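PDB 2ZTB: crystal protein from Bacillus thuringiensis serovar dakota, which recognises cancer cells and, as a member of the aerolysin-like family of beta pore-forming toxins, probably kills them by opening pores in their membranes. Local coordinates for residues Asp36-Asn41 with Phe195-Pro200; Ser28-Thr33 with Trp211-Arg216; Thr175-Lys180 with Ser234-Gln239; Arg169-Leu174 with Ile241-Arg246; Val112-Thr117 with Thr142-Ser147. One frame throughout, in Å; residues are numbered along the deposited sequence.

The five contacts run along an elongated, mostly beta molecule, the activated part of a longer protein. Contacts 1 and 2, with centres 9 Å apart, touch at one end, where helix 20-31 and strands 37-40 and 210-214 gather round the end of strand 168-199. Contact 5 lies near the middle, its centre about 32 Å from that of contact 1. Contacts 3 and 4 share strands 168-199 and 223-247 in the other half, centres about 20 Å apart; the centre of contact 4 is about 79 Å from that of contact 1. Along the chain, contact 2 spans 1, which spans 5; contact 4 spans 3 and crosses both 1 and 2, as 3 does. Strand 168-199 ties the helix-bearing end of this aerolysin-like rod to the far half.

Contact 1: Asp36-Asn41 with Phe195-Pro200; sequences DGIALN and FGANFP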
# COMPACT_ATOMS: atom_id res chain seq x y z
N ASP A 36 14.82 -9.34 36.82
CA ASP A 36 13.48 -9.64 37.28
C ASP A 36 12.47 -9.27 36.20
O ASP A 36 11.50 -10.00 35.97
CB ASP A 36 13.18 -8.84 38.54
CG ASP A 36 13.71 -9.49 39.79
OD1 ASP A 36 14.15 -10.65 39.77
OD2 ASP A 36 13.67 -8.80 40.83
N GLY A 37 12.69 -8.14 35.55
CA GLY A 37 11.78 -7.67 34.52
C GLY A 37 12.46 -6.77 33.52
O GLY A 37 13.61 -6.36 33.72
N ILE A 38 11.74 -6.45 32.44
CA ILE A 38 12.25 -5.62 31.35
C ILE A 38 11.20 -4.56 31.02
O ILE A 38 10.08 -4.64 31.50
CB ILE A 38 12.64 -6.46 30.08
CG1 ILE A 38 11.41 -7.15 29.45
CG2 ILE A 38 13.82 -7.45 30.42
CD1 ILE A 38 11.64 -7.79 28.07
N ALA A 39 11.57 -3.57 30.21
CA ALA A 39 10.72 -2.43 29.95
C ALA A 39 11.01 -1.83 28.58
O ALA A 39 12.13 -1.85 28.10
CB ALA A 39 10.91 -1.38 31.04
N LEU A 40 9.95 -1.29 27.96
CA LEU A 40 10.01 -0.66 26.66
C LEU A 40 9.01 0.45 26.70
O LEU A 40 7.82 0.21 26.94
CB LEU A 40 9.63 -1.67 25.56
CG LEU A 40 9.57 -1.27 24.08
CD1 LEU A 40 10.93 -0.79 23.57
CD2 LEU A 40 9.08 -2.44 23.26
N ASN A 41 9.48 1.67 26.46
CA ASN A 41 8.59 2.84 26.43
C ASN A 41 7.64 2.83 27.64
O ASN A 41 8.10 2.94 28.78
CB ASN A 41 7.87 2.92 25.08
CG ASN A 41 8.84 3.00 23.91
OD1 ASN A 41 9.74 3.83 23.90
ND2 ASN A 41 8.66 2.13 22.91
N PHE A 195 15.97 -0.35 25.58
CA PHE A 195 15.20 -1.19 26.49
C PHE A 195 15.74 -1.03 27.92
O PHE A 195 16.92 -0.68 28.12
CB PHE A 195 15.31 -2.65 26.10
CG PHE A 195 14.46 -3.05 24.92
CD1 PHE A 195 14.83 -2.71 23.63
CD2 PHE A 195 13.33 -3.82 25.11
CE1 PHE A 195 14.06 -3.09 22.54
CE2 PHE A 195 12.56 -4.22 24.03
CZ PHE A 195 12.92 -3.86 22.74
N GLY A 196 14.89 -1.30 28.90
CA GLY A 196 15.25 -1.21 30.32
C GLY A 196 15.16 -2.58 30.96
O GLY A 196 14.47 -3.46 30.46
N ALA A 197 15.89 -2.79 32.05
CA ALA A 197 15.78 -4.01 32.83
C ALA A 197 16.00 -3.70 34.30
O ALA A 197 16.84 -2.86 34.65
CB ALA A 197 16.79 -5.07 32.35
N ASN A 198 15.23 -4.37 35.16
CA ASN A 198 15.46 -4.27 36.61
C ASN A 198 15.94 -5.59 37.19
O ASN A 198 15.36 -6.65 36.90
CB ASN A 198 14.24 -3.74 37.36
CG ASN A 198 13.01 -4.63 37.20
OD1 ASN A 198 12.31 -4.57 36.18
ND2 ASN A 198 12.73 -5.44 38.22
N PHE A 199 16.98 -5.52 38.00
CA PHE A 199 17.66 -6.70 38.50
C PHE A 199 17.34 -6.95 39.97
O PHE A 199 16.96 -6.01 40.70
CB PHE A 199 19.16 -6.56 38.22
CG PHE A 199 19.49 -6.56 36.75
CD1 PHE A 199 19.36 -5.38 35.99
CD2 PHE A 199 19.90 -7.73 36.12
CE1 PHE A 199 19.62 -5.37 34.61
CE2 PHE A 199 20.18 -7.73 34.74
CZ PHE A 199 20.03 -6.54 33.99
N PRO A 200 17.45 -8.23 40.42
CA PRO A 200 17.26 -8.62 41.82
C PRO A 200 18.36 -8.10 42.75
O PRO A 200 18.10 -7.88 43.94
CB PRO A 200 17.29 -10.16 41.77
CG PRO A 200 18.09 -10.48 40.55
CD PRO A 200 17.73 -9.41 39.56
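Gly37 and Asn198 pair antiparallel, and so do Ala39 and Gly196, through backbone hydrogen bonds. Asn198 N gives to Gly37 O at 2.9 Å, and Ala39 and Gly196 bond in both directions, the bond from Gly196 N to Ala39 O being nearly straight at 171°. At the start of the strand Asp36 and Gly37 both face Asn198, a classic beta bulge: Asp36 N and Gly37 N share Asn198 O, each through a weak bond. Between the hydrogen-bonded pairs, Ile38 and Ala197 lie opposite one another with their CA atoms only 4.2 Å apart, and Ile38 CA approaches Gly196 O at 3.2 Å.

The apolar part lies at the Leu40 end. With CG of Leu40 anti to the backbone N (chi1 178°), CD1 is carried over one face of the Phe195 ring, 3.9 Å from its centroid, a CH-pi contact. At the other end the Asp36 carboxylate lies beside Pro200, OD2 being 3.7 Å from Pro200 CA.

Strand 43-46 flanks 37-40 on its other side and strand 210-214 flanks 195-199. Val23 and Phe27 of helix 20-31 cover the face bearing Ile38 and Ala197, while Asn198 ND2 gives to Asn47 O and OD1 accepts weakly from Val49 N.

Contact 2: Ser28-Thr33 with Trp211-Arg216; sequences SSIYGT and WFNPAR
Tyr31 and Trp211 meet face to face: the phenol ring overlaps the five-membered ring of the indole, with centroids 4.2 Å apart and planes inclined by 30°. Because the planes are not parallel, the overlap is closest at one rim, where Tyr31 CE2 sits 3.4 Å from Trp211 CD2. The hydroxyl end runs on over the benzo part of the indole, Tyr31 OH coming 3.4 Å from Trp211 CE3. Trp211 CB lies against the same end of the phenol, 3.6 Å from Tyr31 CZ. The tyrosine leaves the helix with CG anti to its carbonyl carbon (chi1 -69°), which carries the ring across to the indole.

The opposite face of the tyrosine is covered from within its own helix by Ile30 CG2, so the ring is held between a methyl group and an indole. At its hydroxyl edge it meets the side-chain amide of Asn213, which approaches from the opposite direction with its plane turned 67° from the ring.

Here helix 20-31 packs across strand 210-214 at the helix-bearing end of the molecule. The helix ends at this point: Gly32 N still bonds to Ser28 O at 2.8 Å, but Gly32 takes a positive phi and turns the chain off toward Thr33.

Farther out, Trp211 NE1 gives a hydrogen bond to His208 O, which helps to fix how the indole is turned, and the Phe199 ring meets that of the tyrosine. Phe212, next along the strand, points away from the helix and stacks on Tyr59.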
# COMPACT_ATOMS: atom_id res chain seq x y z
N SER A 28 20.48 -10.71 30.67
CA SER A 28 21.13 -11.70 31.52
C SER A 28 22.58 -11.96 31.14
O SER A 28 23.44 -12.03 32.02
CB SER A 28 20.36 -13.01 31.49
OG SER A 28 20.91 -13.88 32.46
N SER A 29 22.85 -12.10 29.85
CA SER A 29 24.22 -12.29 29.38
C SER A 29 25.07 -11.05 29.62
O SER A 29 26.24 -11.16 29.98
CB SER A 29 24.23 -12.57 27.88
OG SER A 29 23.83 -13.88 27.61
N ILE A 30 24.49 -9.86 29.39
CA ILE A 30 25.24 -8.62 29.49
C ILE A 30 25.68 -8.34 30.94
O ILE A 30 26.81 -7.91 31.18
CB ILE A 30 24.48 -7.41 28.88
CG1 ILE A 30 24.23 -7.63 27.37
CG2 ILE A 30 25.26 -6.11 29.10
CD1 ILE A 30 23.20 -6.67 26.72
N TYR A 31 24.78 -8.59 31.89
CA TYR A 31 24.98 -8.14 33.26
C TYR A 31 25.35 -9.28 34.18
O TYR A 31 25.85 -9.05 35.29
CB TYR A 31 23.77 -7.31 33.76
CG TYR A 31 23.69 -5.98 33.03
CD1 TYR A 31 22.86 -5.82 31.92
CD2 TYR A 31 24.53 -4.92 33.38
CE1 TYR A 31 22.81 -4.64 31.22
CE2 TYR A 31 24.50 -3.72 32.67
CZ TYR A 31 23.64 -3.59 31.59
OH TYR A 31 23.60 -2.42 30.88
N GLY A 32 25.14 -10.52 33.71
CA GLY A 32 25.57 -11.72 34.45
C GLY A 32 24.53 -12.22 35.44
O GLY A 32 24.79 -13.14 36.20
N THR A 33 23.35 -11.59 35.45
CA THR A 33 22.25 -11.98 36.33
C THR A 33 20.99 -11.78 35.51
O THR A 33 20.86 -10.80 34.78
CB THR A 33 22.21 -11.10 37.63
OG1 THR A 33 23.41 -11.30 38.38
CG2 THR A 33 21.01 -11.43 38.52
N TRP A 211 19.07 -0.80 34.48
CA TRP A 211 19.94 -0.60 33.32
C TRP A 211 19.17 -0.40 32.02
O TRP A 211 18.09 -0.94 31.84
CB TRP A 211 20.89 -1.79 33.17
CG TRP A 211 21.91 -1.78 34.24
CD1 TRP A 211 21.86 -2.46 35.42
CD2 TRP A 211 23.13 -1.03 34.26
NE1 TRP A 211 22.96 -2.18 36.16
CE2 TRP A 211 23.76 -1.31 35.48
CE3 TRP A 211 23.74 -0.15 33.35
CZ2 TRP A 211 25.00 -0.74 35.83
CZ3 TRP A 211 24.99 0.42 33.71
CH2 TRP A 211 25.59 0.11 34.93
N PHE A 212 19.78 0.38 31.12
CA PHE A 212 19.29 0.60 29.76
C PHE A 212 20.36 0.26 28.75
O PHE A 212 21.53 0.58 28.94
CB PHE A 212 18.82 2.05 29.59
CG PHE A 212 17.87 2.48 30.65
CD1 PHE A 212 18.33 3.06 31.83
CD2 PHE A 212 16.50 2.22 30.51
CE1 PHE A 212 17.47 3.41 32.84
CE2 PHE A 212 15.61 2.57 31.52
CZ PHE A 212 16.10 3.16 32.69
N ASN A 213 19.96 -0.44 27.70
CA ASN A 213 20.86 -0.81 26.62
C ASN A 213 20.19 -0.48 25.31
O ASN A 213 18.97 -0.64 25.19
CB ASN A 213 21.20 -2.30 26.67
CG ASN A 213 22.30 -2.59 27.65
OD1 ASN A 213 23.48 -2.62 27.30
ND2 ASN A 213 21.94 -2.78 28.90
N PRO A 214 20.97 -0.01 24.32
CA PRO A 214 20.36 0.25 23.01
C PRO A 214 19.71 -1.02 22.48
O PRO A 214 20.18 -2.12 22.77
CB PRO A 214 21.54 0.67 22.13
CG PRO A 214 22.76 0.32 22.90
CD PRO A 214 22.40 0.33 24.35
N ALA A 215 18.63 -0.84 21.73
CA ALA A 215 17.90 -1.93 21.08
C ALA A 215 18.81 -2.97 20.39
O ALA A 215 18.53 -4.16 20.43
CB ALA A 215 16.86 -1.34 20.09
N ARG A 216 19.88 -2.51 19.75
CA ARG A 216 20.80 -3.39 19.01
C ARG A 216 21.53 -4.40 19.92
O ARG A 216 21.96 -5.46 19.44
CB ARG A 216 21.82 -2.56 18.19
CG ARG A 216 23.13 -2.29 18.89
CD ARG A 216 24.09 -1.44 18.05
NE ARG A 216 23.74 -0.02 18.14
CZ ARG A 216 24.25 0.82 19.03
NH1 ARG A 216 23.85 2.08 19.04
NH2 ARG A 216 25.16 0.41 19.89

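Contact 3: Thr175-Lys180 with Ser234-Gln239; sequences TAKIAK and SSFDFQ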
# COMPACT_ATOMS: atom_id res chain seq x y z
N THR A 175 -15.13 1.81 -28.67
CA THR A 175 -14.09 0.94 -28.15
C THR A 175 -12.99 1.73 -27.46
O THR A 175 -12.81 2.91 -27.73
CB THR A 175 -13.47 0.05 -29.23
OG1 THR A 175 -12.59 0.85 -30.05
CG2 THR A 175 -14.56 -0.61 -30.11
N ALA A 176 -12.26 1.06 -26.56
CA ALA A 176 -11.15 1.66 -25.87
C ALA A 176 -10.04 0.64 -25.58
O ALA A 176 -10.23 -0.56 -25.75
CB ALA A 176 -11.63 2.32 -24.57
N LYS A 177 -8.87 1.15 -25.21
CA LYS A 177 -7.84 0.32 -24.61
C LYS A 177 -7.92 0.50 -23.09
O LYS A 177 -8.36 1.55 -22.60
CB LYS A 177 -6.45 0.68 -25.13
CG LYS A 177 -6.24 0.48 -26.62
CD LYS A 177 -4.80 0.80 -27.01
CE LYS A 177 -4.54 0.59 -28.49
NZ LYS A 177 -5.08 1.68 -29.37
N ILE A 178 -7.50 -0.53 -22.36
CA ILE A 178 -7.38 -0.43 -20.92
C ILE A 178 -5.90 -0.52 -20.57
O ILE A 178 -5.19 -1.41 -21.05
CB ILE A 178 -8.20 -1.52 -20.20
CG1 ILE A 178 -9.69 -1.37 -20.52
CG2 ILE A 178 -7.97 -1.46 -18.69
CD1 ILE A 178 -10.54 -2.54 -19.96
N ALA A 179 -5.44 0.42 -19.74
CA ALA A 179 -4.09 0.41 -19.20
C ALA A 179 -4.13 0.01 -17.73
O ALA A 179 -4.81 0.65 -16.93
CB ALA A 179 -3.42 1.77 -19.36
N LYS A 180 -3.42 -1.07 -17.40
CA LYS A 180 -3.10 -1.37 -16.02
C LYS A 180 -1.69 -0.86 -15.78
O LYS A 180 -0.70 -1.45 -16.26
CB LYS A 180 -3.23 -2.86 -15.69
CG LYS A 180 -2.76 -3.20 -14.26
CD LYS A 180 -2.09 -4.59 -14.16
CE LYS A 180 -1.09 -4.61 -13.00
NZ LYS A 180 -0.73 -5.99 -12.52
N SER A 234 -7.26 2.41 -16.12
CA SER A 234 -8.02 3.44 -16.84
C SER A 234 -8.16 3.09 -18.32
O SER A 234 -7.44 2.25 -18.86
CB SER A 234 -7.40 4.82 -16.65
OG SER A 234 -6.09 4.89 -17.21
N SER A 235 -9.14 3.72 -18.96
CA SER A 235 -9.40 3.50 -20.37
C SER A 235 -8.85 4.69 -21.13
O SER A 235 -8.80 5.80 -20.61
CB SER A 235 -10.89 3.30 -20.63
OG SER A 235 -11.59 4.47 -20.30
N PHE A 236 -8.39 4.42 -22.36
CA PHE A 236 -7.82 5.42 -23.26
C PHE A 236 -7.96 4.95 -24.71
O PHE A 236 -8.39 3.82 -24.96
CB PHE A 236 -6.35 5.72 -22.89
CG PHE A 236 -5.40 4.57 -23.11
CD1 PHE A 236 -4.40 4.66 -24.07
CD2 PHE A 236 -5.48 3.40 -22.35
CE1 PHE A 236 -3.51 3.61 -24.29
CE2 PHE A 236 -4.58 2.34 -22.56
CZ PHE A 236 -3.60 2.46 -23.54
N ASP A 237 -7.61 5.82 -25.65
CA ASP A 237 -7.64 5.53 -27.09
C ASP A 237 -9.01 5.09 -27.57
O ASP A 237 -9.15 4.04 -28.20
CB ASP A 237 -6.54 4.52 -27.48
CG ASP A 237 -5.13 5.13 -27.51
OD1 ASP A 237 -4.97 6.35 -27.30
OD2 ASP A 237 -4.17 4.37 -27.74
N PHE A 238 -10.01 5.92 -27.26
CA PHE A 238 -11.39 5.70 -27.68
C PHE A 238 -11.55 5.80 -29.19
O PHE A 238 -11.02 6.72 -29.84
CB PHE A 238 -12.36 6.67 -26.97
CG PHE A 238 -12.21 6.70 -25.47
CD1 PHE A 238 -11.56 7.77 -24.85
CD2 PHE A 238 -12.70 5.68 -24.69
CE1 PHE A 238 -11.40 7.79 -23.46
CE2 PHE A 238 -12.54 5.69 -23.30
CZ PHE A 238 -11.90 6.75 -22.69
N GLN A 239 -12.30 4.85 -29.75
CA GLN A 239 -12.53 4.80 -31.20
C GLN A 239 -13.98 4.49 -31.47
O GLN A 239 -14.64 3.81 -30.69
CB GLN A 239 -11.66 3.73 -31.88
CG GLN A 239 -10.16 3.96 -31.84
CD GLN A 239 -9.69 5.03 -32.80
OE1 GLN A 239 -10.47 5.58 -33.58
NE2 GLN A 239 -8.41 5.34 -32.75
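Lys177 meets Phe236 and Asp237 at once. Its CB sits over one face of the Phe236 ring, 3.9 Å from the centroid in a CH-pi contact, and its chain runs on past the ring before bending at chi4 (77°). That bend brings NZ to Asp237 OD2 at 3.3 Å, a long salt bridge that meets the oxygen on its anti side. Phe236 CE2 also touches Ala179 CB at 3.5 Å, while Ala176 CB packs on Phe238 CD2 at the same distance.

Behind these side chains is an antiparallel strand pair with a beta bulge. Lys177 pairs with Phe236 and Thr175 with Gln239, so the register slips by one residue between them. Asp237 takes up the slip with left-handed backbone angles (phi 57°), which direct its CB toward strand 175-180, where OD2 meets Lys177. On both flanks the ladder is regular: Lys177 N gives to Phe236 O at 2.7 Å and Thr175 N to Gln239 O at 2.9 Å, the latter almost straight.

Farther out, strand 61-90 borders 175-180, and Leu83 touches the Phe238 side chain. Ile134 packs on Ala179, Ser234 and Phe236. A bound lutetium ion, probably brought in for the crystallography, lies about 4 Å from the Asp237 side chain.

Contact 4: Arg169-Leu174 with Ile241-Arg246; sequences RRTIQL and IVQPAR
Arg169 pairs with Arg246 and Gln173 with Ile241 in the antiparallel sense, both through two backbone hydrogen bonds, but the register shifts by one between them, so that direct backbone pairing lapses around Pro244. Arg170 spans the irregular part. Extended from CG to NE, with CG trans to the backbone N (chi1 -159°), it crosses to the other segment and gives its NE hydrogen to Gln243 O at 3.0 Å. The carbonyl oxygen lies in the guanidinium plane. One face of the same group rests on Val242 CG1, 3.6 Å from NE, and the valine crosses the arginine at about a right angle. Ala245 CB packs on the aliphatic stem, 4.0 Å from Arg170 CD.

The shift lies near the far end of the molecule, where strands 168-199 and 223-247 run together in the long antiparallel sheet. Water 1 bridges there, accepting from Thr171 N at 2.9 Å and donating to Pro244 O at 2.8 Å. Gln243 N still bonds to Thr171 O, at 3.0 Å.

On the same face as Arg170, Ile172 and Val242 lie side by side with CG1 atoms 4.2 Å apart. On the opposite face, with Thr171, the side chains of Gln173 and Gln243 cross obliquely, their amide planes 71° apart. Arg170 NH1 bonds to Thr163 O of strand 147-164, so two backbone carbonyls fix the guanidinium.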
# COMPACT_ATOMS: atom_id res chain seq x y z
N ARG A 169 -29.08 -4.05 -41.40
CA ARG A 169 -28.72 -3.44 -40.13
C ARG A 169 -27.23 -3.09 -40.18
O ARG A 169 -26.48 -3.65 -40.98
CB ARG A 169 -29.01 -4.39 -38.97
CG ARG A 169 -28.43 -5.78 -39.15
CD ARG A 169 -29.15 -6.81 -38.29
NE ARG A 169 -28.68 -8.17 -38.57
CZ ARG A 169 -27.50 -8.66 -38.19
NH1 ARG A 169 -26.63 -7.91 -37.52
NH2 ARG A 169 -27.18 -9.92 -38.50
N ARG A 170 -26.83 -2.17 -39.31
CA ARG A 170 -25.45 -1.73 -39.24
C ARG A 170 -25.09 -1.43 -37.79
O ARG A 170 -25.73 -0.60 -37.14
CB ARG A 170 -25.25 -0.49 -40.13
CG ARG A 170 -23.81 -0.26 -40.51
CD ARG A 170 -23.65 0.57 -41.78
NE ARG A 170 -22.22 0.67 -42.09
CZ ARG A 170 -21.67 1.57 -42.90
NH1 ARG A 170 -22.41 2.49 -43.52
NH2 ARG A 170 -20.36 1.55 -43.07
N THR A 171 -24.05 -2.11 -37.30
CA THR A 171 -23.58 -1.98 -35.91
C THR A 171 -22.47 -0.92 -35.76
O THR A 171 -21.56 -0.83 -36.59
CB THR A 171 -23.10 -3.35 -35.35
OG1 THR A 171 -24.17 -4.29 -35.42
CG2 THR A 171 -22.68 -3.24 -33.92
N ILE A 172 -22.59 -0.13 -34.70
CA ILE A 172 -21.60 0.88 -34.32
C ILE A 172 -21.12 0.57 -32.91
O ILE A 172 -21.92 0.31 -32.02
CB ILE A 172 -22.20 2.32 -34.36
CG1 ILE A 172 -22.70 2.67 -35.77
CG2 ILE A 172 -21.20 3.36 -33.86
CD1 ILE A 172 -24.19 2.53 -35.95
N GLN A 173 -19.80 0.57 -32.71
CA GLN A 173 -19.23 0.34 -31.39
C GLN A 173 -18.40 1.51 -30.92
O GLN A 173 -17.79 2.21 -31.72
CB GLN A 173 -18.37 -0.94 -31.36
CG GLN A 173 -19.09 -2.18 -31.94
CD GLN A 173 -18.15 -3.35 -32.17
OE1 GLN A 173 -17.03 -3.17 -32.65
NE2 GLN A 173 -18.61 -4.55 -31.84
N LEU A 174 -18.39 1.72 -29.60
CA LEU A 174 -17.40 2.58 -28.97
C LEU A 174 -16.39 1.67 -28.30
O LEU A 174 -16.75 0.83 -27.47
CB LEU A 174 -18.05 3.53 -27.95
CG LEU A 174 -17.12 4.50 -27.20
CD1 LEU A 174 -16.48 5.51 -28.13
CD2 LEU A 174 -17.88 5.21 -26.11
N ILE A 241 -16.17 2.53 -34.17
CA ILE A 241 -16.09 1.49 -35.19
C ILE A 241 -17.46 1.31 -35.80
O ILE A 241 -18.40 0.90 -35.12
CB ILE A 241 -15.59 0.12 -34.64
CG1 ILE A 241 -14.40 0.27 -33.69
CG2 ILE A 241 -15.30 -0.86 -35.79
CD1 ILE A 241 -13.08 0.68 -34.35
N VAL A 242 -17.58 1.66 -37.08
CA VAL A 242 -18.78 1.38 -37.84
C VAL A 242 -18.50 0.14 -38.69
O VAL A 242 -17.65 0.18 -39.59
CB VAL A 242 -19.22 2.58 -38.74
CG1 VAL A 242 -20.57 2.30 -39.37
CG2 VAL A 242 -19.25 3.91 -37.93
N GLN A 243 -19.21 -0.95 -38.39
CA GLN A 243 -19.03 -2.21 -39.13
C GLN A 243 -19.84 -2.26 -40.43
O GLN A 243 -20.82 -1.53 -40.58
CB GLN A 243 -19.31 -3.40 -38.22
CG GLN A 243 -18.13 -3.74 -37.34
CD GLN A 243 -18.53 -4.43 -36.06
OE1 GLN A 243 -17.73 -4.54 -35.12
NE2 GLN A 243 -19.79 -4.88 -36.00
N PRO A 244 -19.40 -3.11 -41.39
CA PRO A 244 -20.13 -3.18 -42.67
C PRO A 244 -21.59 -3.54 -42.46
O PRO A 244 -21.91 -4.34 -41.58
CB PRO A 244 -19.41 -4.30 -43.43
CG PRO A 244 -18.07 -4.40 -42.81
CD PRO A 244 -18.25 -4.03 -41.37
N ALA A 245 -22.47 -2.92 -43.24
CA ALA A 245 -23.88 -3.27 -43.24
C ALA A 245 -24.06 -4.75 -43.57
O ALA A 245 -23.45 -5.27 -44.51
CB ALA A 245 -24.64 -2.43 -44.24
N ARG A 246 -24.87 -5.42 -42.76
CA ARG A 246 -25.22 -6.81 -42.98
C ARG A 246 -26.70 -6.96 -43.33
O ARG A 246 -27.55 -6.25 -42.78
CB ARG A 246 -24.82 -7.66 -41.77
CG ARG A 246 -23.33 -8.07 -41.74
CD ARG A 246 -22.80 -8.41 -43.17
NE ARG A 246 -23.53 -9.50 -43.82
CZ ARG A 246 -23.68 -9.64 -45.14
NH1 ARG A 246 -23.16 -8.76 -45.99
NH2 ARG A 246 -24.36 -10.67 -45.62
O HOH W 1 -23.09 -4.27 -39.04

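Contact 5: Val112-Thr117 with Thr142-Ser147; sequences VTSSTT and TTIGTS. With EDO (1,2-ethanediol), chain H.
Ser114 reaches into a beta turn with its hydroxyl: OG takes the hydrogen of Gly145 N at 3.2 Å. OG sits between the backbone N and the carbonyl carbon (chi1 54°), which points it at the turn. Water 2 joins the same oxygen at 2.7 Å and donates to Thr142 OG1 and to Thr146 O, so one water links the strand with both arms of the turn.

The turn is type II, from Thr143 to Thr146, with Gly145 at the positive phi (97°) that this turn calls for. The weak bond from Thr146 N to Thr143 O is reinforced by Thr146 OG1, which gives to the same oxygen at 2.6 Å. The turn joins hairpin 126-142, by analogy with aerolysin-like toxins probably the membrane-inserting part, to strand 147-164 of the long sheet.

There regular pairing begins: Ser114 N bonds to Thr146 O at 3.2 Å, and Thr113 and Ser147 form a non-hydrogen-bonded pair whose hydroxyls meet at 2.9 Å. Val112 CG1 reaches end-on to Thr142 OG1, 3.6 Å away, an oxygen also bonded to Glu148. Toward the other end, Thr116 CG2 touches Ile144 CG2 at 3.9 Å, and an ethanediol, probably from crystallisation, bonds weakly to Thr116 OG1.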
# COMPACT_ATOMS: atom_id res chain seq x y z
N VAL A 112 -4.05 0.97 -3.80
CA VAL A 112 -2.80 0.84 -3.02
C VAL A 112 -2.83 -0.44 -2.16
O VAL A 112 -3.90 -0.88 -1.70
CB VAL A 112 -2.50 2.13 -2.17
CG1 VAL A 112 -3.47 2.26 -0.99
CG2 VAL A 112 -1.04 2.16 -1.68
N THR A 113 -1.67 -1.08 -2.00
CA THR A 113 -1.48 -2.21 -1.08
C THR A 113 -0.08 -2.09 -0.47
O THR A 113 0.86 -1.61 -1.12
CB THR A 113 -1.74 -3.59 -1.77
OG1 THR A 113 -1.85 -4.63 -0.80
CG2 THR A 113 -0.65 -3.93 -2.79
N SER A 114 0.05 -2.48 0.79
CA SER A 114 1.35 -2.42 1.48
C SER A 114 1.43 -3.49 2.52
O SER A 114 0.43 -4.06 2.91
CB SER A 114 1.64 -1.05 2.12
OG SER A 114 0.59 -0.66 2.99
N SER A 115 2.66 -3.75 2.96
CA SER A 115 2.93 -4.74 3.97
C SER A 115 4.35 -4.51 4.46
O SER A 115 5.08 -3.65 3.94
CB SER A 115 2.79 -6.14 3.38
OG SER A 115 3.73 -6.29 2.33
N THR A 116 4.74 -5.26 5.48
CA THR A 116 6.13 -5.32 5.91
C THR A 116 6.50 -6.78 5.90
O THR A 116 5.62 -7.65 5.99
CB THR A 116 6.40 -4.68 7.29
OG1 THR A 116 5.72 -5.44 8.29
CG2 THR A 116 5.93 -3.21 7.33
N THR A 117 7.78 -7.06 5.72
CA THR A 117 8.23 -8.43 5.57
C THR A 117 8.06 -9.28 6.83
O THR A 117 8.04 -10.49 6.74
CB THR A 117 9.70 -8.47 5.06
OG1 THR A 117 10.54 -7.66 5.90
CG2 THR A 117 9.76 -7.97 3.60
N THR A 142 -2.49 5.80 3.64
CA THR A 142 -2.89 4.42 3.84
C THR A 142 -2.31 3.75 5.09
O THR A 142 -1.15 3.99 5.45
CB THR A 142 -2.64 3.58 2.56
OG1 THR A 142 -3.38 2.36 2.62
CG2 THR A 142 -1.15 3.29 2.37
N THR A 143 -3.11 2.91 5.74
CA THR A 143 -2.63 2.07 6.83
C THR A 143 -1.76 0.95 6.25
O THR A 143 -2.20 0.17 5.40
CB THR A 143 -3.79 1.47 7.66
OG1 THR A 143 -4.60 2.52 8.18
CG2 THR A 143 -3.26 0.62 8.83
N ILE A 144 -0.52 0.89 6.72
CA ILE A 144 0.42 -0.14 6.31
C ILE A 144 -0.14 -1.53 6.61
O ILE A 144 -0.65 -1.77 7.71
CB ILE A 144 1.79 0.07 6.97
CG1 ILE A 144 2.31 1.48 6.62
CG2 ILE A 144 2.78 -1.02 6.57
CD1 ILE A 144 3.55 1.94 7.43
N GLY A 145 -0.11 -2.40 5.60
CA GLY A 145 -0.61 -3.75 5.73
C GLY A 145 -2.02 -3.90 5.22
O GLY A 145 -2.63 -4.95 5.42
N THR A 146 -2.55 -2.86 4.57
CA THR A 146 -3.93 -2.88 4.06
C THR A 146 -3.99 -2.63 2.54
O THR A 146 -2.98 -2.35 1.90
CB THR A 146 -4.84 -1.84 4.79
OG1 THR A 146 -4.46 -0.52 4.39
CG2 THR A 146 -4.73 -1.98 6.32
N SER A 147 -5.19 -2.77 1.99
CA SER A 147 -5.45 -2.43 0.59
C SER A 147 -6.63 -1.47 0.49
O SER A 147 -7.60 -1.62 1.21
CB SER A 147 -5.75 -3.69 -0.25
OG SER A 147 -4.64 -4.58 -0.21
C1 EDO H . 2.21 -6.43 7.29
O1 EDO H . 2.25 -5.33 8.23
C2 EDO H . 2.68 -7.77 7.89
O2 EDO H . 1.70 -8.59 8.60
O HOH W 2 -1.80 0.18 1.95